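PDB 5LHJ: leucine aminopeptidase 2, chloroplastic from Streptomyces sp. BC16019, which belongs to the manganese-binding M17 leucine aminopeptidases, acts in bottromycin maturation and probably removes unsubstituted amino acids from the N termini of peptides. Local coordinates for residues V184-P187 with A188-T192; D450-A453 with A454-W458; A467-E471 with G472-E476; F484-R487 with T488-T492. All coordinates share one frame; numbering follows the deposited sequence.

Contact 1: residues V184-P187 with A188-T192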
loop_
_atom_site.group_PDB
_atom_site.type_symbol
_atom_site.label_atom_id
_atom_site.label_comp_id
_atom_site.label_asym_id
_atom_site.label_seq_id
_atom_site.Cartn_x
_atom_site.Cartn_y
_atom_site.Cartn_z
ATOM N N VAL A 184 10.496 -16.989 25.577
ATOM C CA VAL A 184 10.142 -16.106 24.455
ATOM C C VAL A 184 11.003 -16.412 23.233
ATOM O O VAL A 184 10.476 -16.506 22.117
ATOM C CB VAL A 184 10.247 -14.612 24.851
ATOM C CG1 VAL A 184 10.112 -13.686 23.642
ATOM C CG2 VAL A 184 9.200 -14.294 25.905
ATOM N N ASN A 185 12.300 -16.598 23.442
ATOM C CA ASN A 185 13.229 -16.925 22.354
ATOM C C ASN A 185 12.994 -18.283 21.702
ATOM O O ASN A 185 13.340 -18.471 20.530
ATOM C CB ASN A 185 14.678 -16.831 22.830
ATOM C CG ASN A 185 15.169 -15.397 22.941
ATOM O OD1 ASN A 185 14.752 -14.525 22.169
ATOM N ND2 ASN A 185 16.045 -15.138 23.898
ATOM N N CYS A 186 12.402 -19.217 22.445
ATOM C CA CYS A 186 12.191 -20.575 21.940
ATOM C C CYS A 186 11.344 -20.544 20.668
ATOM O O CYS A 186 10.288 -19.925 20.663
ATOM C CB CYS A 186 11.507 -21.444 23.002
ATOM S SG CYS A 186 11.601 -23.193 22.606
ATOM N N PRO A 187 11.804 -21.204 19.590
ATOM C CA PRO A 187 10.953 -21.320 18.391
ATOM C C PRO A 187 9.560 -21.855 18.698
ATOM O O PRO A 187 9.433 -22.777 19.519
ATOM C CB PRO A 187 11.710 -22.319 17.529
ATOM C CG PRO A 187 13.122 -22.200 17.940
ATOM C CD PRO A 187 13.104 -21.857 19.404
ATOM N N ALA A 188 8.528 -21.323 18.032
ATOM C CA ALA A 188 7.153 -21.774 18.283
ATOM C C ALA A 188 6.935 -23.259 17.987
ATOM O O ALA A 188 6.057 -23.874 18.587
ATOM C CB ALA A 188 6.136 -20.936 17.511
ATOM N N GLY A 189 7.732 -23.833 17.085
ATOM C CA GLY A 189 7.661 -25.266 16.800
ATOM C C GLY A 189 8.109 -26.170 17.941
ATOM O O GLY A 189 7.684 -27.338 18.018
ATOM N N THR A 190 8.982 -25.650 18.803
ATOM C CA THR A 190 9.393 -26.337 20.028
ATOM C C THR A 190 8.422 -26.009 21.158
ATOM O O THR A 190 7.905 -26.925 21.811
ATOM C CB THR A 190 10.833 -25.973 20.423
ATOM O OG1 THR A 190 11.722 -26.415 19.396
ATOM C CG2 THR A 190 11.235 -26.630 21.741
ATOM N N LEU A 191 8.159 -24.720 21.368
ATOM C CA LEU A 191 7.258 -24.271 22.440
ATOM C C LEU A 191 5.832 -24.104 21.942
ATOM O O LEU A 191 5.307 -22.990 21.833
ATOM C CB LEU A 191 7.780 -22.988 23.103
ATOM C CG LEU A 191 7.142 -22.674 24.462
ATOM C CD1 LEU A 191 7.699 -23.601 25.535
ATOM C CD2 LEU A 191 7.383 -21.225 24.853
ATOM N N THR A 192 5.208 -25.239 21.658
ATOM C CA THR A 192 3.789 -25.318 21.303
ATOM C C THR A 192 2.967 -25.196 22.591
ATOM O O THR A 192 3.527 -25.321 23.692
ATOM C CB THR A 192 3.476 -26.667 20.651
ATOM O OG1 THR A 192 3.803 -27.719 21.575
ATOM C CG2 THR A 192 4.280 -26.844 19.372
#
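Pro187 O and the N-H groups of Thr190 and Leu191 close the tight turn that joins helix 164-185 to helix 193-207 in the catalytic domain. Residues 188-190 keep helical backbone angles without the regular bonds, and Leu191 then sits at the centre of an inverse gamma turn. The compact part is the double grip on Pro187 O. Leu191 N lies 3.0 Å from Pro187 O and gives an almost straight bond (N-H...O 176°), coming in nearly end-on to the carbonyl. Thr190 N is equally near but approaches from well above the carbonyl plane, and its bond is bent to 138°.

The looser side is outward, where Thr190 is exposed, with its OG1 hydrogen-bonded to Tyr145 OH. On another flank the second subunit covers the turn: Pro187 packs on Gly326 and Ala188 on Arg324 of that subunit, which places the bend at a subunit interface. The side chain of Ala188 also lies about 9 Å from those of Asp266 and Asp284, two residues that bind manganese in this protein, though no metal is modelled in this chain.

Cys186 is the first residue past the helix to leave helical angles. Its first torsion, with SG anti to the backbone N (chi1 -165°), brings the sulfur against Thr190 and Leu191 at once: SG is 3.6 Å from Thr190 CG2 and 3.9 Å from Leu191 CB.

Contact 2: residues D450-A453 with A454-W458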
loop_
_atom_site.group_PDB
_atom_site.type_symbol
_atom_site.label_atom_id
_atom_site.label_comp_id
_atom_site.label_asym_id
_atom_site.label_seq_id
_atom_site.Cartn_x
_atom_site.Cartn_y
_atom_site.Cartn_z
ATOM N N ASP A 450 -14.396 -5.329 31.597
ATOM C CA ASP A 450 -15.767 -5.893 31.606
ATOM C C ASP A 450 -15.827 -7.279 32.289
ATOM O O ASP A 450 -16.868 -7.681 32.816
ATOM C CB ASP A 450 -16.299 -6.135 30.170
ATOM C CG ASP A 450 -16.600 -4.864 29.357
ATOM O OD1 ASP A 450 -16.668 -3.729 29.865
ATOM O OD2 ASP A 450 -16.784 -5.051 28.120
ATOM N N PHE A 451 -14.730 -8.028 32.244
ATOM C CA PHE A 451 -14.731 -9.420 32.700
ATOM C C PHE A 451 -14.232 -9.609 34.128
ATOM O O PHE A 451 -14.243 -10.722 34.627
ATOM C CB PHE A 451 -13.918 -10.254 31.716
ATOM C CG PHE A 451 -14.512 -10.259 30.349
ATOM C CD1 PHE A 451 -15.570 -11.105 30.046
ATOM C CD2 PHE A 451 -14.060 -9.380 29.371
ATOM C CE1 PHE A 451 -16.141 -11.103 28.776
ATOM C CE2 PHE A 451 -14.638 -9.358 28.108
ATOM C CZ PHE A 451 -15.671 -10.226 27.806
ATOM N N VAL A 452 -13.791 -8.535 34.773
ATOM C CA VAL A 452 -13.300 -8.613 36.148
ATOM C C VAL A 452 -14.494 -8.389 37.054
ATOM O O VAL A 452 -15.166 -7.361 36.963
ATOM C CB VAL A 452 -12.205 -7.571 36.436
ATOM C CG1 VAL A 452 -11.674 -7.726 37.855
ATOM C CG2 VAL A 452 -11.063 -7.724 35.443
ATOM N N ALA A 453 -14.755 -9.355 37.929
ATOM C CA ALA A 453 -15.929 -9.311 38.796
ATOM C C ALA A 453 -15.982 -8.043 39.632
ATOM O O ALA A 453 -14.958 -7.540 40.083
ATOM C CB ALA A 453 -15.979 -10.529 39.705
ATOM N N ALA A 454 -17.202 -7.548 39.830
ATOM C CA ALA A 454 -17.462 -6.312 40.573
ATOM C C ALA A 454 -16.751 -6.312 41.914
ATOM O O ALA A 454 -16.782 -7.308 42.636
ATOM C CB ALA A 454 -18.968 -6.146 40.788
ATOM N N GLY A 455 -16.065 -5.214 42.226
ATOM C CA GLY A 455 -15.408 -5.072 43.521
ATOM C C GLY A 455 -13.999 -5.625 43.670
ATOM O O GLY A 455 -13.389 -5.431 44.724
ATOM N N VAL A 456 -13.465 -6.303 42.644
ATOM C CA VAL A 456 -12.125 -6.902 42.726
ATOM C C VAL A 456 -11.095 -5.927 42.137
ATOM O O VAL A 456 -11.212 -5.568 40.956
ATOM C CB VAL A 456 -12.061 -8.247 41.960
ATOM C CG1 VAL A 456 -10.663 -8.837 42.012
ATOM C CG2 VAL A 456 -13.082 -9.239 42.527
ATOM N N PRO A 457 -10.098 -5.484 42.944
ATOM C CA PRO A 457 -9.043 -4.621 42.405
ATOM C C PRO A 457 -8.269 -5.314 41.296
ATOM O O PRO A 457 -7.980 -6.514 41.394
ATOM C CB PRO A 457 -8.139 -4.344 43.609
ATOM C CG PRO A 457 -9.003 -4.556 44.792
ATOM C CD PRO A 457 -10.007 -5.602 44.413
ATOM N N TRP A 458 -7.947 -4.562 40.250
ATOM C CA TRP A 458 -7.362 -5.135 39.047
ATOM C C TRP A 458 -6.415 -4.161 38.378
ATOM O O TRP A 458 -6.658 -2.951 38.377
ATOM C CB TRP A 458 -8.490 -5.549 38.092
ATOM C CG TRP A 458 -8.130 -5.738 36.641
ATOM C CD1 TRP A 458 -7.524 -6.830 36.064
ATOM C CD2 TRP A 458 -8.390 -4.816 35.582
ATOM N NE1 TRP A 458 -7.377 -6.624 34.706
ATOM C CE2 TRP A 458 -7.913 -5.397 34.388
ATOM C CE3 TRP A 458 -8.976 -3.544 35.526
ATOM C CZ2 TRP A 458 -8.013 -4.749 33.156
ATOM C CZ3 TRP A 458 -9.066 -2.895 34.285
ATOM C CH2 TRP A 458 -8.583 -3.499 33.132
HETATM O O HOH W 1 -13.547 -5.274 39.197
#
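From Ala453 to Val456 the backbone folds into a type II beta turn, closed by Val456 N donating to Ala453 O at 3.2 Å with an N-H...O angle of 156°. Gly455, with its positive phi, takes the third position, where a CB would jam against the preceding carbonyl oxygen. A water bridges two carbonyls of the turn, 2.8 Å from Ala453 O and 2.9 Å from Val456 O.

Among the side chains Val452 does most of the work, and both its methyls touch Trp458. With CG1 anti to the backbone N (chi1 -177°), CG2 sits over one face of the Trp458 indole, 3.7 Å from the centroid of the five-membered ring and only 9° off the ring normal, a clear CH-pi contact. CG1 lies between Val456 and the root of the tryptophan, 3.8 Å from Val456 O and 3.9 Å from Trp458 CB. Ala453 CB is 4.2 Å from Val456 CG2. The same five-membered ring is held by its N-H, which bonds to Asp370 OD2, and the buried indole also packs on Leu448 and Gln449.

Ala454 and Gly455 form the exposed tip. The arrangement is that of a type II turn with glycine in its third position, here in the connection from helix 440-449 to strand 458-462, which runs parallel to strand 367-372 in the mixed sheet of the catalytic domain.

Contact 3: residues A467-E471 with G472-E476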
loop_
_atom_site.group_PDB
_atom_site.type_symbol
_atom_site.label_atom_id
_atom_site.label_comp_id
_atom_site.label_asym_id
_atom_site.label_seq_id
_atom_site.Cartn_x
_atom_site.Cartn_y
_atom_site.Cartn_z
ATOM N N ALA A 467 8.609 -6.432 25.454
ATOM C CA ALA A 467 8.830 -7.887 25.601
ATOM C C ALA A 467 9.819 -8.492 24.607
ATOM O O ALA A 467 10.359 -9.575 24.840
ATOM C CB ALA A 467 7.506 -8.629 25.505
ATOM N N TYR A 468 10.045 -7.812 23.488
ATOM C CA TYR A 468 10.951 -8.299 22.467
ATOM C C TYR A 468 11.713 -7.115 21.887
ATOM O O TYR A 468 11.098 -6.150 21.416
ATOM C CB TYR A 468 10.154 -9.028 21.392
ATOM C CG TYR A 468 11.016 -9.787 20.414
ATOM C CD1 TYR A 468 11.529 -9.156 19.282
ATOM C CD2 TYR A 468 11.307 -11.132 20.606
ATOM C CE1 TYR A 468 12.328 -9.836 18.387
ATOM C CE2 TYR A 468 12.106 -11.826 19.713
ATOM C CZ TYR A 468 12.605 -11.180 18.601
ATOM O OH TYR A 468 13.394 -11.843 17.689
ATOM N N ASN A 469 13.031 -7.184 21.960
ATOM C CA ASN A 469 13.908 -6.127 21.482
ATOM C C ASN A 469 14.357 -6.455 20.057
ATOM O O ASN A 469 15.209 -7.305 19.864
ATOM C CB ASN A 469 15.091 -5.994 22.427
ATOM C CG ASN A 469 16.138 -4.982 21.967
ATOM O OD1 ASN A 469 15.876 -4.103 21.142
ATOM N ND2 ASN A 469 17.327 -5.098 22.516
ATOM N N ASP A 470 13.779 -5.768 19.069
ATOM C CA ASP A 470 14.172 -6.003 17.667
ATOM C C ASP A 470 15.156 -4.935 17.166
ATOM O O ASP A 470 15.454 -4.861 15.978
ATOM C CB ASP A 470 12.938 -6.185 16.760
ATOM C CG ASP A 470 12.041 -4.963 16.711
ATOM O OD1 ASP A 470 12.479 -3.860 17.105
ATOM O OD2 ASP A 470 10.885 -5.110 16.262
ATOM N N GLU A 471 15.663 -4.134 18.100
ATOM C CA GLU A 471 16.719 -3.160 17.877
ATOM C C GLU A 471 17.928 -3.771 18.592
ATOM O O GLU A 471 17.831 -4.864 19.135
ATOM C CB GLU A 471 16.270 -1.795 18.445
ATOM C CG GLU A 471 14.956 -1.289 17.824
ATOM C CD GLU A 471 14.197 -0.237 18.650
ATOM O OE1 GLU A 471 13.762 -0.520 19.782
ATOM O OE2 GLU A 471 13.985 0.874 18.142
ATOM N N GLY A 472 19.075 -3.126 18.601
ATOM C CA GLY A 472 20.268 -3.781 19.148
ATOM C C GLY A 472 20.242 -3.996 20.670
ATOM O O GLY A 472 19.364 -3.458 21.359
ATOM N N PRO A 473 21.193 -4.789 21.193
ATOM C CA PRO A 473 21.335 -4.909 22.640
ATOM C C PRO A 473 21.829 -3.609 23.241
ATOM O O PRO A 473 22.535 -2.840 22.573
ATOM C CB PRO A 473 22.399 -5.994 22.815
ATOM C CG PRO A 473 23.161 -5.994 21.542
ATOM C CD PRO A 473 22.183 -5.612 20.480
ATOM N N TYR A 474 21.449 -3.361 24.480
ATOM C CA TYR A 474 21.910 -2.168 25.194
ATOM C C TYR A 474 21.804 -2.444 26.684
ATOM O O TYR A 474 20.863 -3.112 27.138
ATOM C CB TYR A 474 21.040 -0.968 24.836
ATOM C CG TYR A 474 19.611 -1.219 25.184
ATOM C CD1 TYR A 474 18.795 -1.959 24.335
ATOM C CD2 TYR A 474 19.079 -0.791 26.396
ATOM C CE1 TYR A 474 17.490 -2.248 24.669
ATOM C CE2 TYR A 474 17.781 -1.083 26.742
ATOM C CZ TYR A 474 16.990 -1.803 25.861
ATOM O OH TYR A 474 15.696 -2.090 26.183
ATOM N N ALA A 475 22.754 -1.912 27.440
ATOM C CA ALA A 475 22.769 -2.084 28.882
ATOM C C ALA A 475 22.596 -3.583 29.203
ATOM O O ALA A 475 23.278 -4.407 28.603
ATOM C CB ALA A 475 21.713 -1.200 29.517
ATOM N N GLU A 476 21.675 -3.944 30.086
ATOM C CA GLU A 476 21.507 -5.343 30.498
ATOM C C GLU A 476 20.499 -6.112 29.622
ATOM O O GLU A 476 20.139 -7.246 29.963
ATOM C CB GLU A 476 21.112 -5.420 31.983
ATOM C CG GLU A 476 19.674 -5.045 32.343
ATOM C CD GLU A 476 19.414 -3.556 32.433
ATOM O OE1 GLU A 476 20.230 -2.751 31.939
ATOM O OE2 GLU A 476 18.374 -3.187 32.998
#
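Gly472 O meets the side-chain amide of Asn469 as the chain leaves strand 468-469. Asn469 ND2 donates at 2.9 Å to Gly472 O, and the bond is fairly straight (165°). The oxygen lies close to the plane of the amide, whereas the amide nitrogen stands well above the plane of the Gly472 carbonyl. The oxygen of the same amide closes an Asx turn: Glu471 N donates to Asn469 OD1 at 3.0 Å from above the carbonyl plane of the side chain. With CG anti to the backbone N, the group reaches across the bend to both.

Next comes Pro473, whose CA lies 4.0 Å from Asn469 ND2. Tyr474 then turns its ring back toward the bend. Its CG sits between the backbone N and the carbonyl carbon (chi1 59°), and this brings CE1 to 3.6 Å from Asn469 ND2. Amide and ring planes stand 74° apart, and Gly472 O lies in the ring plane at its edge. Arg385 makes a cation-pi contact with the same ring. Further on, Glu476 leaves the bend and lays its side chain on Arg94 and Ala98 of helix 90-102, bringing the loop from the catalytic domain up to the N-terminal domain.

Asn469 ND2 also bonds to Pro478 O, so the amide spends its oxygen on an N-H and its nitrogen on two carbonyls. That pattern fixes which way round the amide sits and ties three points of the loop between strands 468-469 and 480-481 to one side chain.

Contact 4: residues F484-R487 with T488-T492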
loop_
_atom_site.group_PDB
_atom_site.type_symbol
_atom_site.label_atom_id
_atom_site.label_comp_id
_atom_site.label_asym_id
_atom_site.label_seq_id
_atom_site.Cartn_x
_atom_site.Cartn_y
_atom_site.Cartn_z
ATOM N N PHE A 484 10.815 -8.848 29.995
ATOM C CA PHE A 484 10.210 -7.634 30.531
ATOM C C PHE A 484 9.003 -7.965 31.407
ATOM O O PHE A 484 8.212 -8.848 31.069
ATOM C CB PHE A 484 9.772 -6.705 29.398
ATOM C CG PHE A 484 9.330 -5.343 29.861
ATOM C CD1 PHE A 484 10.258 -4.343 30.077
ATOM C CD2 PHE A 484 7.984 -5.059 30.057
ATOM C CE1 PHE A 484 9.857 -3.076 30.477
ATOM C CE2 PHE A 484 7.576 -3.799 30.475
ATOM C CZ PHE A 484 8.527 -2.810 30.682
ATOM N N ALA A 485 8.931 -7.262 32.540
ATOM C CA ALA A 485 7.873 -7.316 33.560
ATOM C C ALA A 485 8.074 -8.364 34.657
ATOM O O ALA A 485 7.408 -8.298 35.689
ATOM C CB ALA A 485 6.476 -7.430 32.951
ATOM N N VAL A 486 9.005 -9.308 34.470
ATOM C CA VAL A 486 9.301 -10.284 35.527
ATOM C C VAL A 486 9.711 -9.570 36.818
ATOM O O VAL A 486 9.137 -9.810 37.884
ATOM C CB VAL A 486 10.389 -11.304 35.111
ATOM C CG1 VAL A 486 10.805 -12.173 36.293
ATOM C CG2 VAL A 486 9.882 -12.193 33.977
ATOM N N ARG A 487 10.672 -8.673 36.712
ATOM C CA ARG A 487 11.176 -8.009 37.899
ATOM C C ARG A 487 10.187 -6.987 38.482
ATOM O O ARG A 487 10.093 -6.857 39.708
ATOM C CB ARG A 487 12.561 -7.429 37.637
ATOM C CG ARG A 487 13.597 -8.548 37.652
ATOM C CD ARG A 487 14.977 -8.072 37.269
ATOM N NE ARG A 487 14.942 -7.801 35.846
ATOM C CZ ARG A 487 15.269 -6.671 35.238
ATOM N NH1 ARG A 487 15.795 -5.636 35.886
ATOM N NH2 ARG A 487 15.126 -6.617 33.922
ATOM N N THR A 488 9.412 -6.317 37.632
ATOM C CA THR A 488 8.297 -5.489 38.118
ATOM C C THR A 488 7.276 -6.319 38.915
ATOM O O THR A 488 6.852 -5.910 39.993
ATOM C CB THR A 488 7.603 -4.716 36.975
ATOM O OG1 THR A 488 8.537 -3.801 36.396
ATOM C CG2 THR A 488 6.397 -3.937 37.480
ATOM N N LEU A 489 6.900 -7.481 38.395
ATOM C CA LEU A 489 5.962 -8.359 39.091
ATOM C C LEU A 489 6.512 -8.792 40.449
ATOM O O LEU A 489 5.803 -8.741 41.449
ATOM C CB LEU A 489 5.616 -9.597 38.271
ATOM C CG LEU A 489 4.684 -9.423 37.068
ATOM C CD1 LEU A 489 4.596 -10.765 36.363
ATOM C CD2 LEU A 489 3.300 -8.906 37.441
ATOM N N ILE A 490 7.774 -9.209 40.477
ATOM C CA ILE A 490 8.393 -9.625 41.738
ATOM C C ILE A 490 8.401 -8.477 42.752
ATOM O O ILE A 490 8.017 -8.674 43.904
ATOM C CB ILE A 490 9.819 -10.182 41.534
ATOM C CG1 ILE A 490 9.765 -11.499 40.749
ATOM C CG2 ILE A 490 10.515 -10.407 42.880
ATOM C CD1 ILE A 490 11.117 -11.987 40.275
ATOM N N GLU A 491 8.813 -7.284 42.336
ATOM C CA GLU A 491 8.797 -6.134 43.247
ATOM C C GLU A 491 7.379 -5.729 43.703
ATOM O O GLU A 491 7.183 -5.326 44.860
ATOM C CB GLU A 491 9.547 -4.951 42.641
ATOM C CG GLU A 491 11.052 -5.123 42.672
ATOM C CD GLU A 491 11.663 -5.032 44.076
ATOM O OE1 GLU A 491 11.021 -4.514 45.011
ATOM O OE2 GLU A 491 12.815 -5.486 44.245
ATOM N N THR A 492 6.396 -5.865 42.813
ATOM C CA THR A 492 4.994 -5.626 43.169
ATOM C C THR A 492 4.520 -6.610 44.238
ATOM O O THR A 492 3.929 -6.213 45.250
ATOM C CB THR A 492 4.090 -5.704 41.933
ATOM O OG1 THR A 492 4.511 -4.708 40.994
ATOM C CG2 THR A 492 2.642 -5.472 42.290
#
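Leu489 N donates to Ala485 O at 2.9 Å, the shortest polar bond across this contact and the one that opens helix 486-498. Ile490 N follows, 3.0 Å from Val486 O. Glu491 N then bonds Arg487 O, also at 3.0 Å.

Ala485, with a positive phi of 88°, is the N-cap. Its side chain has no capping group, but Glu409 takes part from outside: one carboxylate oxygen accepts from Ala485 N and the other bonds Thr488 OG1, bracketing the first turn.

One turn further on, Thr488 O is gripped twice by Thr492. Thr492 N reaches Thr488 O at 2.9 Å in the ordinary helical way, and Thr492 OG1 donates to the same Thr488 O at 2.8 Å from well above the carbonyl plane. The Thr492 hydroxyl thus donates within its own helix.

Among the side chains, Val486 and Ile490 lie side by side and point the same way, with Val486 CG1 4.0 Å from Ile490 CD1. Leu489 CG, anti to its carbonyl carbon (chi1 -74°), lies 3.3 Å from Ala485 O, the oxygen that accepts from the Leu489 backbone N.

Three helices pack around this start of helix 486-498. Val486 and Ile490 face helix 286-301, Val486 and Arg487 meet helix 164-185, where Arg487 NE bonds Thr177 OG1, and Thr488, Glu491 and Thr492 touch helix 394-407, where Glu491 forms a salt bridge with Arg406. Just ahead, Phe484 meets Phe411 of strand 410-413.

Along the chain the four contacts come in series; none lies within another and none cross. Contact 1 closes the bend between helices 164-185 and 193-207. Contact 2, much later, carries the chain from helix 440-449 to strand 458-462. Contact 3 shapes the loop after strand 468-469, and contact 4 starts the final helix 486-498. In space, contact 3 is the middle link: Tyr468 CD2 lies 4.1 Å from Val184 CG1 of contact 1, and Ala467 CA lies 4.1 Å from Phe484 CB of contact 4. Contact 2 stands apart, its centre about 34 Å from that of contact 3, on the opposite side of the chain's centre.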